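Local structure of DNA mismatch repair protein MutL (Aquifex aeolicus, 6LZI) at residues A[38-41]-A[45-48]; A[55-60]-A[108-113]; A[114-119]-A[124-129]; A[171-176]-A[237-242]; A[195-200]-A[206-211]. The protein binds ADP in a Bergerat-type ATPase domain and, as a MutL protein, probably uses ATP binding and hydrolysis to regulate its endonuclease activity in DNA mismatch repair. All coordinates share one frame; numbering follows the deposited sequence.

Contact 1 (A[38-41]-A[45-48]); sequences EIVK and RLIR
The beta hairpin of strands 34-40 and 46-51, part of the large mixed sheet of the Bergerat ATPase fold, brings Glu-38 opposite Arg-48, Ile-39 opposite Ile-47 and Val-40 opposite Leu-46. The two short strands run antiparallel at 178°, their axes 4.7 Å apart. Glu-38 and Arg-48 form a hydrogen-bonded pair, exchanging backbone bonds in both directions, and Val-40 N donates to Leu-46 O. Toward the turn the regular pattern gives way to a classic beta bulge: Arg-45 and Leu-46 both face Val-40, whose carbonyl oxygen accepts from Leu-46 N at 3.3 Å and from Arg-45 N at 3.1 Å, both donors arriving on the same face of its plane. The sheet's two faces differ in chemistry. On that of Ile-39 and Ile-47, Ile-47 packs against helix 16-29 and the two side chains meet only loosely. On the other, Val-40 CG2 rests 3.9 Å from Leu-46 CD2, while a branch of the same valine, CG1, runs alongside the aliphatic chain of Arg-45. Arg-48 NH1 is also salt-bridged to Glu-36 and Glu-136, which would favour a fixed guanidinium. The bend of Arg-48 at chi3 (58°) turns its guanidinium edge to Glu-38, the carboxylate plane nearly perpendicular to it (88°); there OE1 of Glu-38 accepts from both NE, at 3.1 Å, and NH2, at 2.8 Å, of Arg-48.

Contact 2 (A[55-60]-A[108-113]); sequences GIHPED and FQEKEG. With ADP (adenosine-5'-diphosphate), chain H.
Glu-110 meets His-57 and Pro-58 in a small surface contact between the start of the short helix 58-61 and the loop after strand 100-106, a case in which close approach does not amount to a strong bond. Its carboxylate oxygen OE1 lies 3.2 Å from His-57 NE2, but the angle is too poor for a hydrogen bond, and the imidazole and carboxylate planes are turned 66° apart. The apolar part of the same side chain does the packing: Glu-110 CG sits 3.8 Å from Pro-58 CD. With CG already placed beside Pro-58, the bend at chi2 (-72°) swings the carboxylate toward His-57. The next shell shows what holds one edge of the imidazole. His-57 occupies the N-cap position of the short helix 58-61, and its ND1 accepts from Glu-59 N at 2.8 Å, with the donor close to the ring plane. Pro-58 CD lies over one face of this ring, and Phe-107 meets it at a steep angle. Just upstream, the chain lines the nucleotide pocket: Ile-56 CG1 comes within 3.3 Å of N3 of ADP, and Gly-55 O lies 3.7 Å from its C2. On the other side, Glu-110 O accepts from Arg-106 NE. The contact therefore sets the start of helix 58-61, directly after the adenine-lining residues, against the loop that joins strands 100-106 and 113-119.

Contact 3 (A[114-119]-A[124-129]); sequences KEIEVE and LGTRRV
Extended chains carry Glu-115 and Glu-117 across to Arg-127: each glutamate has CG opposite its backbone N (chi1 171° and 180°), whereas the arginine bends at chi3 (-104°) to meet them. Glu-117 OE1 forms a salt bridge with Arg-127 NH2 at 2.5 Å, approaching the guanidinium edge. Glu-115 OE2 lies over one guanidinium face and completes a salt-bridge network, although its exact placement is doubtful; Glu-115 OE1 also pairs with Arg-104. Beneath these charges strands 113-119 and 122-129 form an antiparallel hairpin at the sheet margin, with Glu-115 N bonded to Arg-127 O at 2.7 Å and Glu-117 N to Gly-125 O at 3.0 Å. On the opposite face Ile-116 CD1 touches Thr-126 CG2. An alanine in place of Glu-117 would probably leave Arg-127 NH2 without its carboxylate mate and its guanidinium edge less firmly held. Arg-127, together with Arg-104 at Glu-115, is likely to offset part of the repulsion between the two carboxylates.

Contact 4 (A[171-176]-A[237-242]); sequences ALTNPE and INKRPI
Lys-239 reaches from a beta turn across to Thr-173 and Asn-174, near the C-terminal end of helix 156-173, and its orientation against each differs. Against Thr-173 the two side chains meet at a slant: Lys-239 CG lies 3.9 Å from Thr-173 CB, and the methyl CG2 of the threonine is equally far from the lysine's carbonyl oxygen. Farther along, Lys-239 CE comes within 3.7 Å of Thr-173 O. Against Asn-174 the lysine lies at about a right angle, bringing NZ to 3.6 Å from Asn-174 ND2 and 3.8 Å from Asn-174 OD1. No hydrogen bond joins the segments, making this an instance of plain packing by a long side chain. The lysine is extended through chi3 and then bends at chi4 (-47°), turning its ammonium toward the asparagine. The amide itself is held from its own side, since Asn-174 ND2 donates to Tyr-170 O one turn back in the helix. Behind Lys-239 the backbone makes a type I' turn from Ile-237 to Arg-240, with Arg-240 N bonded to Ile-237 O at 3.1 Å, and Asn-238 ND2 reaches Leu-267 O. In the fold the contact sets the end of helix 156-173 against the hairpin turn between strands 232-237 and 240-242. Phe-236 of the first strand touches both Leu-172 and Thr-173, while Leu-172 also packs on helix 196-204.

Contact 5 (A[195-200]-A[206-211]); sequences SLKERV and TKTEEL
The helix begun at Leu-196 and the chain leading into strand 209-213 come nearest at Lys-197 and Glu-210, whose CA atoms are 7.6 Å apart, so side chains must bridge the gap. Lys-197 carries most of the contact. With CG anti to the backbone N (chi1 -170°), its chain stretches across and runs antiparallel alongside the side chain of Thr-208, before a turn at chi4 lets NZ donate to Thr-208 O at 3.0 Å. The ammonium sits above the carbonyl plane, 41° out of it. Along the way Lys-197 CE passes 3.6 Å from Thr-208 OG1, and CD lies 3.9 Å from Glu-210 OE1. Deeper in, Val-200 CG1 meets Thr-208 CG2 at 4.1 Å, the two side chains crossing at about a right angle. The helix start is secured by a capping box: Glu-198 N donates to Ser-195 OG, and Ser-195 N to Glu-198 OE1. An alanine in place of Lys-197 is likely to open a gap beside Thr-208 and rob its carbonyl oxygen of this donor. Glu-201 links the parts from the helix side, forming a salt bridge with Lys-197 NZ and accepting from Thr-208 N, while Glu-210 turns its other oxygen to Arg-221. Lys-207 NZ lies only 2.7 Å from Lys-197 NZ, a like-charge approach that would be costly if both amines were protonated; the nearby Glu-201 carboxylate may offset part of that cost.

Contacts 1 and 3 are two hairpins of one large sheet, their centres 19 Å apart and their nearest atoms about 10 Å apart. Contact 2 touches contact 3 directly, through the Glu-112 OE2 to Arg-128 NE salt bridge of 2.8 Å, and it alone includes residues of the ADP pocket; the side chains of Arg-48 in contact 1 and Ile-116 in contact 3 lie about 11 and 10 Å from the nucleotide. Contacts 4 and 5 belong to the region farther along the chain. Contact 5 is nested within the loop closed by contact 4, and Arg-199 NH1 reaches Ala-171 O at 3.0 Å. Centres of contacts 3 and 5 are 43 Å apart.

Contact 1 (A[38-41]-A[45-48])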
# COMPACT_ATOMS: atom_id res chain seq x y z
N GLU A 38 7.27 -5.24 -6.35
CA GLU A 38 7.48 -5.59 -7.75
C GLU A 38 6.33 -6.48 -8.17
O GLU A 38 5.95 -7.39 -7.45
CB GLU A 38 8.83 -6.30 -7.96
CG GLU A 38 8.89 -6.87 -9.34
CD GLU A 38 10.26 -7.39 -9.69
OE1 GLU A 38 11.02 -7.69 -8.72
OE2 GLU A 38 10.55 -7.48 -10.92
N ILE A 39 5.76 -6.19 -9.35
CA ILE A 39 4.77 -7.10 -9.88
C ILE A 39 5.17 -7.46 -11.29
O ILE A 39 5.83 -6.67 -12.00
CB ILE A 39 3.35 -6.49 -9.85
CG1 ILE A 39 3.35 -5.18 -10.58
CG2 ILE A 39 2.89 -6.18 -8.37
CD1 ILE A 39 1.92 -4.71 -10.81
N VAL A 40 4.81 -8.68 -11.68
CA VAL A 40 5.04 -9.18 -13.04
C VAL A 40 3.70 -9.71 -13.50
O VAL A 40 3.09 -10.50 -12.78
CB VAL A 40 6.11 -10.28 -13.04
CG1 VAL A 40 6.44 -10.81 -14.50
CG2 VAL A 40 7.42 -9.74 -12.40
N LYS A 41 3.27 -9.31 -14.71
CA LYS A 41 2.04 -9.76 -15.40
C LYS A 41 0.88 -9.29 -14.54
O LYS A 41 0.94 -8.13 -14.03
CB LYS A 41 2.03 -11.28 -15.64
CG LYS A 41 0.80 -11.81 -16.45
CD LYS A 41 0.88 -13.32 -16.81
CE LYS A 41 -0.53 -13.92 -17.06
NZ LYS A 41 -0.62 -14.97 -18.14
N ARG A 45 1.68 -13.19 -12.19
CA ARG A 45 2.82 -14.06 -12.23
C ARG A 45 3.75 -13.93 -11.03
O ARG A 45 4.24 -14.96 -10.53
CB ARG A 45 3.59 -13.84 -13.56
CG ARG A 45 4.86 -14.58 -13.63
CD ARG A 45 5.38 -14.70 -15.05
NE ARG A 45 6.54 -15.58 -15.05
CZ ARG A 45 6.46 -16.91 -14.99
NH1 ARG A 45 5.28 -17.53 -14.94
NH2 ARG A 45 7.57 -17.61 -14.96
N LEU A 46 4.05 -12.72 -10.57
CA LEU A 46 4.82 -12.52 -9.36
C LEU A 46 4.37 -11.24 -8.70
O LEU A 46 4.27 -10.18 -9.33
CB LEU A 46 6.33 -12.42 -9.68
CG LEU A 46 7.14 -12.01 -8.45
CD1 LEU A 46 7.34 -13.06 -7.40
CD2 LEU A 46 8.45 -11.38 -9.02
N ILE A 47 4.21 -11.33 -7.38
CA ILE A 47 4.13 -10.21 -6.48
C ILE A 47 5.25 -10.39 -5.48
O ILE A 47 5.31 -11.45 -4.81
CB ILE A 47 2.76 -10.25 -5.73
CG1 ILE A 47 1.60 -10.05 -6.73
CG2 ILE A 47 2.64 -9.15 -4.71
CD1 ILE A 47 0.36 -10.80 -6.29
N ARG A 48 6.11 -9.37 -5.34
CA ARG A 48 7.23 -9.38 -4.40
C ARG A 48 7.17 -8.09 -3.58
O ARG A 48 6.97 -7.01 -4.15
CB ARG A 48 8.58 -9.46 -5.13
CG ARG A 48 9.67 -9.51 -4.13
CD ARG A 48 11.04 -9.72 -4.77
NE ARG A 48 11.31 -8.66 -5.74
CZ ARG A 48 11.85 -7.49 -5.43
NH1 ARG A 48 12.17 -7.19 -4.16
NH2 ARG A 48 12.05 -6.61 -6.40

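Contact 2 (A[55-60]-A[108-113])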
# COMPACT_ATOMS: atom_id res chain seq x y z
N GLY A 55 11.89 -7.57 10.78
CA GLY A 55 11.99 -8.98 10.48
C GLY A 55 11.28 -9.87 11.50
O GLY A 55 10.52 -9.44 12.37
N ILE A 56 11.50 -11.17 11.30
CA ILE A 56 10.80 -12.23 12.02
C ILE A 56 11.87 -13.17 12.53
O ILE A 56 12.80 -13.51 11.79
CB ILE A 56 9.78 -12.97 11.11
CG1 ILE A 56 8.81 -11.96 10.49
CG2 ILE A 56 9.00 -14.03 11.90
CD1 ILE A 56 8.24 -12.41 9.17
N HIS A 57 11.79 -13.51 13.83
CA HIS A 57 12.78 -14.39 14.41
C HIS A 57 12.70 -15.72 13.68
O HIS A 57 11.59 -16.13 13.30
CB HIS A 57 12.55 -14.63 15.90
CG HIS A 57 13.68 -15.35 16.56
ND1 HIS A 57 13.84 -16.72 16.48
CD2 HIS A 57 14.75 -14.89 17.25
CE1 HIS A 57 14.94 -17.07 17.11
NE2 HIS A 57 15.51 -15.98 17.58
N PRO A 58 13.83 -16.39 13.43
CA PRO A 58 13.76 -17.72 12.79
C PRO A 58 12.78 -18.68 13.44
O PRO A 58 12.13 -19.47 12.73
CB PRO A 58 15.20 -18.25 12.93
CG PRO A 58 16.05 -17.04 12.99
CD PRO A 58 15.22 -16.01 13.74
N GLU A 59 12.67 -18.67 14.78
CA GLU A 59 11.74 -19.57 15.45
C GLU A 59 10.28 -19.28 15.12
O GLU A 59 9.42 -20.15 15.32
CB GLU A 59 11.96 -19.53 16.97
CG GLU A 59 13.38 -19.92 17.37
CD GLU A 59 13.49 -20.34 18.81
OE1 GLU A 59 12.98 -21.43 19.13
OE2 GLU A 59 14.10 -19.59 19.63
N ASP A 60 9.97 -18.09 14.58
CA ASP A 60 8.61 -17.72 14.27
C ASP A 60 8.31 -17.78 12.77
O ASP A 60 7.14 -17.68 12.38
CB ASP A 60 8.29 -16.30 14.81
CG ASP A 60 8.42 -16.18 16.34
OD1 ASP A 60 8.01 -17.12 17.06
OD2 ASP A 60 8.94 -15.15 16.84
N PHE A 108 16.05 -8.48 13.28
CA PHE A 108 17.05 -7.47 13.60
C PHE A 108 18.15 -8.01 14.53
O PHE A 108 19.30 -7.54 14.48
CB PHE A 108 16.36 -6.21 14.18
CG PHE A 108 15.86 -6.39 15.60
CD1 PHE A 108 14.58 -6.89 15.82
CD2 PHE A 108 16.64 -5.98 16.67
CE1 PHE A 108 14.11 -7.05 17.14
CE2 PHE A 108 16.19 -6.13 18.00
CZ PHE A 108 14.92 -6.67 18.22
N GLN A 109 17.88 -9.05 15.32
CA GLN A 109 18.89 -9.54 16.24
C GLN A 109 19.79 -10.63 15.64
O GLN A 109 20.73 -11.07 16.31
CB GLN A 109 18.23 -10.10 17.52
CG GLN A 109 17.14 -9.23 18.09
CD GLN A 109 17.01 -9.35 19.61
OE1 GLN A 109 16.40 -10.30 20.12
NE2 GLN A 109 17.59 -8.38 20.33
N GLU A 110 19.53 -11.06 14.41
CA GLU A 110 20.17 -12.24 13.85
C GLU A 110 21.10 -11.86 12.71
O GLU A 110 20.87 -10.88 12.01
CB GLU A 110 19.11 -13.22 13.34
CG GLU A 110 18.26 -13.79 14.43
CD GLU A 110 19.02 -14.77 15.30
OE1 GLU A 110 18.37 -15.41 16.16
OE2 GLU A 110 20.25 -14.93 15.12
N LYS A 111 22.15 -12.66 12.52
CA LYS A 111 23.07 -12.39 11.41
C LYS A 111 22.55 -12.94 10.09
O LYS A 111 22.84 -12.38 9.02
CB LYS A 111 24.45 -13.00 11.70
CG LYS A 111 25.14 -12.45 12.95
CD LYS A 111 26.55 -13.01 13.07
CE LYS A 111 27.21 -12.65 14.41
NZ LYS A 111 27.24 -11.18 14.60
N GLU A 112 21.74 -14.00 10.16
CA GLU A 112 21.25 -14.74 9.00
C GLU A 112 19.74 -14.66 8.93
O GLU A 112 19.06 -14.55 9.96
CB GLU A 112 21.56 -16.25 9.04
CG GLU A 112 22.92 -16.66 9.32
CD GLU A 112 23.13 -18.11 8.88
OE1 GLU A 112 24.25 -18.43 8.46
OE2 GLU A 112 22.17 -18.92 8.92
N GLY A 113 19.22 -14.78 7.71
CA GLY A 113 17.81 -14.91 7.52
C GLY A 113 17.40 -16.36 7.37
O GLY A 113 18.23 -17.27 7.28
PB ADP H . -1.51 -10.28 11.01
O1B ADP H . -0.64 -9.29 10.32
O2B ADP H . -1.00 -10.61 12.44
O3B ADP H . -2.96 -9.84 11.05
PA ADP H . -0.45 -11.92 8.92
O1A ADP H . -0.79 -13.30 8.42
O2A ADP H . -0.54 -10.84 7.90
O3A ADP H . -1.46 -11.65 10.20
O5' ADP H . 1.09 -11.87 9.40
C5' ADP H . 1.28 -12.76 10.51
C4' ADP H . 2.45 -12.28 11.37
O4' ADP H . 3.64 -12.41 10.65
C3' ADP H . 2.41 -10.84 11.83
O3' ADP H . 1.71 -10.75 13.11
C2' ADP H . 3.88 -10.52 12.04
O2' ADP H . 4.17 -11.07 13.36
C1' ADP H . 4.56 -11.41 11.02
N9 ADP H . 4.90 -10.69 9.80
C8 ADP H . 4.29 -10.79 8.58
N7 ADP H . 4.91 -9.99 7.67
C5 ADP H . 5.90 -9.37 8.36
C6 ADP H . 6.92 -8.39 7.96
N6 ADP H . 6.94 -7.91 6.69
N1 ADP H . 7.79 -7.98 8.92
C2 ADP H . 7.68 -8.48 10.23
N3 ADP H . 6.80 -9.38 10.64
C4 ADP H . 5.92 -9.85 9.72

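Contact 3 (A[114-119]-A[124-129])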
# COMPACT_ATOMS: atom_id res chain seq x y z
N LYS A 114 16.08 -16.57 7.34
CA LYS A 114 15.49 -17.86 7.11
C LYS A 114 14.38 -17.73 6.07
O LYS A 114 13.61 -16.75 6.05
CB LYS A 114 14.96 -18.45 8.46
CG LYS A 114 14.06 -19.67 8.31
CD LYS A 114 13.78 -20.38 9.61
CE LYS A 114 15.01 -20.47 10.49
NZ LYS A 114 16.20 -21.27 10.01
N GLU A 115 14.22 -18.76 5.26
CA GLU A 115 13.26 -18.71 4.16
C GLU A 115 12.34 -19.92 4.24
O GLU A 115 12.80 -21.03 4.47
CB GLU A 115 14.02 -18.70 2.84
CG GLU A 115 13.05 -18.87 1.68
CD GLU A 115 13.71 -18.82 0.37
OE1 GLU A 115 14.34 -17.81 0.09
OE2 GLU A 115 13.62 -19.80 -0.38
N ILE A 116 11.04 -19.71 4.10
CA ILE A 116 10.09 -20.82 4.08
C ILE A 116 9.40 -20.81 2.73
O ILE A 116 9.15 -19.76 2.14
CB ILE A 116 9.06 -20.70 5.23
CG1 ILE A 116 8.12 -21.90 5.24
CG2 ILE A 116 8.24 -19.42 5.14
CD1 ILE A 116 7.60 -22.27 6.62
N GLU A 117 9.17 -21.99 2.20
CA GLU A 117 8.57 -22.11 0.89
C GLU A 117 7.31 -22.96 0.99
O GLU A 117 7.27 -23.97 1.72
CB GLU A 117 9.55 -22.71 -0.15
CG GLU A 117 8.91 -22.83 -1.51
CD GLU A 117 9.88 -23.30 -2.60
OE1 GLU A 117 10.92 -23.86 -2.24
OE2 GLU A 117 9.60 -23.10 -3.80
N VAL A 118 6.24 -22.50 0.35
CA VAL A 118 4.94 -23.14 0.52
C VAL A 118 4.31 -23.19 -0.86
O VAL A 118 4.44 -22.25 -1.64
CB VAL A 118 4.03 -22.38 1.51
CG1 VAL A 118 2.61 -22.89 1.48
CG2 VAL A 118 4.61 -22.45 2.93
N GLU A 119 3.58 -24.26 -1.14
CA GLU A 119 2.78 -24.31 -2.34
C GLU A 119 1.36 -24.68 -1.95
O GLU A 119 1.13 -25.76 -1.40
CB GLU A 119 3.33 -25.34 -3.32
CG GLU A 119 2.68 -25.29 -4.66
CD GLU A 119 2.94 -26.55 -5.44
OE1 GLU A 119 2.04 -27.43 -5.47
OE2 GLU A 119 4.05 -26.67 -6.00
N LEU A 124 7.02 -26.82 1.78
CA LEU A 124 7.97 -27.54 0.97
C LEU A 124 9.36 -27.59 1.57
O LEU A 124 10.15 -28.48 1.23
CB LEU A 124 8.07 -26.94 -0.43
CG LEU A 124 6.83 -27.04 -1.33
CD1 LEU A 124 7.30 -26.53 -2.69
CD2 LEU A 124 6.32 -28.46 -1.42
N GLY A 125 9.67 -26.69 2.49
CA GLY A 125 10.96 -26.68 3.14
C GLY A 125 11.27 -25.29 3.64
O GLY A 125 10.58 -24.33 3.35
N THR A 126 12.35 -25.22 4.43
CA THR A 126 12.92 -23.98 4.90
C THR A 126 14.41 -24.03 4.67
O THR A 126 15.01 -25.10 4.52
CB THR A 126 12.71 -23.71 6.39
OG1 THR A 126 13.60 -24.55 7.14
CG2 THR A 126 11.28 -24.03 6.78
N ARG A 127 15.00 -22.85 4.73
CA ARG A 127 16.40 -22.72 4.38
C ARG A 127 16.98 -21.54 5.13
O ARG A 127 16.31 -20.53 5.32
CB ARG A 127 16.57 -22.50 2.88
CG ARG A 127 16.40 -23.76 1.99
CD ARG A 127 16.10 -23.34 0.56
NE ARG A 127 14.68 -23.52 0.25
CZ ARG A 127 14.01 -22.74 -0.59
NH1 ARG A 127 14.63 -21.74 -1.20
NH2 ARG A 127 12.73 -22.96 -0.81
N ARG A 128 18.28 -21.65 5.47
CA ARG A 128 19.03 -20.47 5.93
C ARG A 128 19.46 -19.63 4.74
O ARG A 128 19.87 -20.17 3.71
CB ARG A 128 20.25 -20.92 6.72
CG ARG A 128 19.90 -21.78 7.93
CD ARG A 128 21.13 -22.56 8.49
NE ARG A 128 22.28 -21.69 8.74
CZ ARG A 128 23.55 -22.10 8.78
NH1 ARG A 128 23.85 -23.40 8.54
NH2 ARG A 128 24.54 -21.23 9.03
N VAL A 129 19.34 -18.32 4.84
CA VAL A 129 19.63 -17.46 3.68
C VAL A 129 20.38 -16.23 4.13
O VAL A 129 20.12 -15.70 5.22
CB VAL A 129 18.36 -17.07 2.88
CG1 VAL A 129 17.68 -18.32 2.31
CG2 VAL A 129 17.38 -16.28 3.75

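Contact 4 (A[171-176]-A[237-242])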
# COMPACT_ATOMS: atom_id res chain seq x y z
N ALA A 171 1.25 5.47 0.18
CA ALA A 171 2.23 6.54 0.26
C ALA A 171 1.62 7.84 0.79
O ALA A 171 2.32 8.63 1.46
CB ALA A 171 2.87 6.89 -1.08
N LEU A 172 0.35 8.07 0.48
CA LEU A 172 -0.25 9.31 0.97
C LEU A 172 -0.44 9.36 2.48
O LEU A 172 -0.57 10.48 3.01
CB LEU A 172 -1.58 9.54 0.26
CG LEU A 172 -1.42 10.02 -1.22
CD1 LEU A 172 -2.73 9.83 -2.06
CD2 LEU A 172 -0.91 11.45 -1.39
N THR A 173 -0.48 8.23 3.20
CA THR A 173 -0.60 8.27 4.65
C THR A 173 0.68 7.88 5.35
O THR A 173 0.67 7.74 6.57
CB THR A 173 -1.71 7.35 5.12
OG1 THR A 173 -1.57 6.05 4.53
CG2 THR A 173 -3.01 7.96 4.64
N ASN A 174 1.74 7.65 4.61
CA ASN A 174 3.00 7.24 5.20
C ASN A 174 4.12 8.05 4.61
O ASN A 174 4.96 7.50 3.88
CB ASN A 174 3.20 5.75 4.94
CG ASN A 174 2.26 4.91 5.78
OD1 ASN A 174 2.52 4.70 6.97
ND2 ASN A 174 1.14 4.44 5.16
N PRO A 175 4.14 9.36 4.85
CA PRO A 175 5.13 10.17 4.15
C PRO A 175 6.52 9.93 4.67
O PRO A 175 7.44 10.28 3.96
CB PRO A 175 4.64 11.62 4.40
CG PRO A 175 3.96 11.53 5.64
CD PRO A 175 3.21 10.22 5.60
N GLU A 176 6.68 9.34 5.86
CA GLU A 176 7.99 9.03 6.43
C GLU A 176 8.57 7.76 5.81
O GLU A 176 9.74 7.42 6.07
CB GLU A 176 7.84 8.90 7.94
CG GLU A 176 7.11 7.61 8.42
CD GLU A 176 5.56 7.61 8.42
OE1 GLU A 176 4.88 8.52 7.87
OE2 GLU A 176 5.02 6.63 9.01
N ILE A 237 -9.84 9.14 6.64
CA ILE A 237 -10.40 9.40 7.95
C ILE A 237 -9.60 8.60 8.97
O ILE A 237 -9.57 7.37 8.93
CB ILE A 237 -11.90 9.10 8.01
CG1 ILE A 237 -12.63 9.97 6.97
CG2 ILE A 237 -12.43 9.43 9.38
CD1 ILE A 237 -14.11 10.19 7.21
N ASN A 238 -8.94 9.32 9.87
CA ASN A 238 -8.06 8.77 10.89
C ASN A 238 -7.09 7.79 10.24
O ASN A 238 -7.04 6.60 10.57
CB ASN A 238 -8.85 8.12 12.03
CG ASN A 238 -9.91 9.02 12.60
OD1 ASN A 238 -10.16 10.10 12.07
ND2 ASN A 238 -10.56 8.59 13.67
N LYS A 239 -6.39 8.31 9.24
CA LYS A 239 -5.29 7.65 8.54
C LYS A 239 -5.76 6.47 7.68
O LYS A 239 -4.93 5.75 7.15
CB LYS A 239 -4.20 7.20 9.53
CG LYS A 239 -2.81 6.93 8.89
CD LYS A 239 -1.87 6.23 9.89
CE LYS A 239 -0.69 5.53 9.20
NZ LYS A 239 -1.09 4.70 8.01
N ARG A 240 -7.07 6.28 7.49
CA ARG A 240 -7.47 5.17 6.64
C ARG A 240 -8.18 5.67 5.38
O ARG A 240 -8.95 6.64 5.46
CB ARG A 240 -8.41 4.20 7.39
CG ARG A 240 -7.88 3.79 8.74
CD ARG A 240 -8.96 3.06 9.55
NE ARG A 240 -8.96 3.51 10.95
CZ ARG A 240 -9.52 2.84 11.96
NH1 ARG A 240 -10.13 1.68 11.74
NH2 ARG A 240 -9.47 3.33 13.20
N PRO A 241 -7.99 5.02 4.23
CA PRO A 241 -8.61 5.51 2.99
C PRO A 241 -10.11 5.21 2.93
O PRO A 241 -10.53 4.05 3.05
CB PRO A 241 -7.85 4.76 1.90
CG PRO A 241 -6.83 3.92 2.62
CD PRO A 241 -7.20 3.80 4.02
N ILE A 242 -10.91 6.25 2.70
CA ILE A 242 -12.36 6.19 2.63
C ILE A 242 -12.78 6.31 1.17
O ILE A 242 -12.36 7.23 0.47
CB ILE A 242 -12.98 7.32 3.47
CG1 ILE A 242 -12.60 7.15 4.93
CG2 ILE A 242 -14.49 7.39 3.31
CD1 ILE A 242 -13.04 5.84 5.51

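Contact 5 (A[195-200]-A[206-211])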
# COMPACT_ATOMS: atom_id res chain seq x y z
N SER A 195 7.95 15.52 3.78
CA SER A 195 6.85 16.03 4.53
C SER A 195 5.57 15.56 3.85
O SER A 195 5.61 15.06 2.72
CB SER A 195 6.87 17.55 4.56
OG SER A 195 6.50 18.03 3.28
N LEU A 196 4.48 15.69 4.54
CA LEU A 196 3.21 15.25 3.94
C LEU A 196 2.90 16.04 2.68
O LEU A 196 2.52 15.47 1.64
CB LEU A 196 2.05 15.33 4.94
CG LEU A 196 0.64 14.92 4.46
CD1 LEU A 196 0.61 13.52 3.94
CD2 LEU A 196 -0.42 15.12 5.56
N LYS A 197 3.02 17.38 2.76
CA LYS A 197 2.72 18.20 1.59
C LYS A 197 3.64 17.87 0.42
O LYS A 197 3.17 17.77 -0.72
CB LYS A 197 2.81 19.70 1.95
CG LYS A 197 2.27 20.56 0.82
CD LYS A 197 2.29 22.01 1.23
CE LYS A 197 1.34 22.78 0.39
NZ LYS A 197 2.25 23.22 -0.64
N GLU A 198 4.93 17.65 0.68
CA GLU A 198 5.85 17.21 -0.38
C GLU A 198 5.41 15.87 -0.96
O GLU A 198 5.50 15.66 -2.18
CB GLU A 198 7.27 17.09 0.14
CG GLU A 198 7.89 18.42 0.36
CD GLU A 198 8.95 18.40 1.45
OE1 GLU A 198 9.28 17.32 2.02
OE2 GLU A 198 9.46 19.51 1.75
N ARG A 199 4.90 14.97 -0.09
CA ARG A 199 4.51 13.63 -0.53
C ARG A 199 3.24 13.69 -1.38
O ARG A 199 3.15 13.05 -2.43
CB ARG A 199 4.31 12.75 0.71
CG ARG A 199 3.64 11.38 0.47
CD ARG A 199 4.39 10.57 -0.61
NE ARG A 199 5.74 10.25 -0.17
CZ ARG A 199 6.09 9.23 0.59
NH1 ARG A 199 5.24 8.32 1.10
NH2 ARG A 199 7.39 9.05 0.81
N VAL A 200 2.27 14.52 -0.98
CA VAL A 200 1.11 14.73 -1.84
C VAL A 200 1.52 15.22 -3.21
O VAL A 200 0.99 14.77 -4.22
CB VAL A 200 0.14 15.72 -1.16
CG1 VAL A 200 -1.00 16.02 -2.09
CG2 VAL A 200 -0.41 14.97 0.03
N THR A 206 1.72 17.85 -8.93
CA THR A 206 1.18 19.18 -9.05
C THR A 206 1.45 19.89 -7.74
O THR A 206 1.69 19.25 -6.71
CB THR A 206 -0.32 19.13 -9.35
OG1 THR A 206 -0.80 20.46 -9.56
CG2 THR A 206 -1.05 18.44 -8.19
N LYS A 207 1.40 21.21 -7.79
CA LYS A 207 1.52 22.04 -6.61
C LYS A 207 0.15 22.21 -5.97
O LYS A 207 -0.86 22.34 -6.66
CB LYS A 207 2.11 23.41 -6.97
CG LYS A 207 1.92 24.42 -5.89
CD LYS A 207 2.72 24.03 -4.67
CE LYS A 207 2.71 25.13 -3.65
NZ LYS A 207 3.51 24.67 -2.49
N THR A 208 0.13 22.15 -4.64
CA THR A 208 -1.11 22.22 -3.90
C THR A 208 -1.05 23.37 -2.91
O THR A 208 0.02 23.87 -2.55
CB THR A 208 -1.42 20.92 -3.12
OG1 THR A 208 -0.53 20.78 -2.02
CG2 THR A 208 -1.41 19.61 -4.02
N GLU A 209 -2.23 23.75 -2.46
CA GLU A 209 -2.41 24.69 -1.36
C GLU A 209 -2.96 23.87 -0.22
O GLU A 209 -3.86 23.03 -0.42
CB GLU A 209 -3.39 25.82 -1.69
CG GLU A 209 -3.58 26.78 -0.53
CD GLU A 209 -4.47 27.99 -0.87
OE1 GLU A 209 -4.61 28.90 -0.02
OE2 GLU A 209 -5.01 28.03 -2.01
N GLU A 210 -2.39 24.07 0.96
CA GLU A 210 -2.80 23.37 2.16
C GLU A 210 -3.84 24.21 2.90
O GLU A 210 -3.60 25.38 3.19
CB GLU A 210 -1.57 23.14 3.04
CG GLU A 210 -1.86 22.52 4.40
CD GLU A 210 -0.60 22.13 5.13
OE1 GLU A 210 0.51 22.46 4.66
OE2 GLU A 210 -0.72 21.47 6.18
N LEU A 211 -4.96 23.58 3.22
CA LEU A 211 -6.08 24.18 3.93
C LEU A 211 -6.29 23.43 5.25
O LEU A 211 -6.00 22.24 5.34
CB LEU A 211 -7.32 24.07 3.12
CG LEU A 211 -7.27 24.70 1.72
CD1 LEU A 211 -8.58 24.37 0.93
CD2 LEU A 211 -7.00 26.18 1.79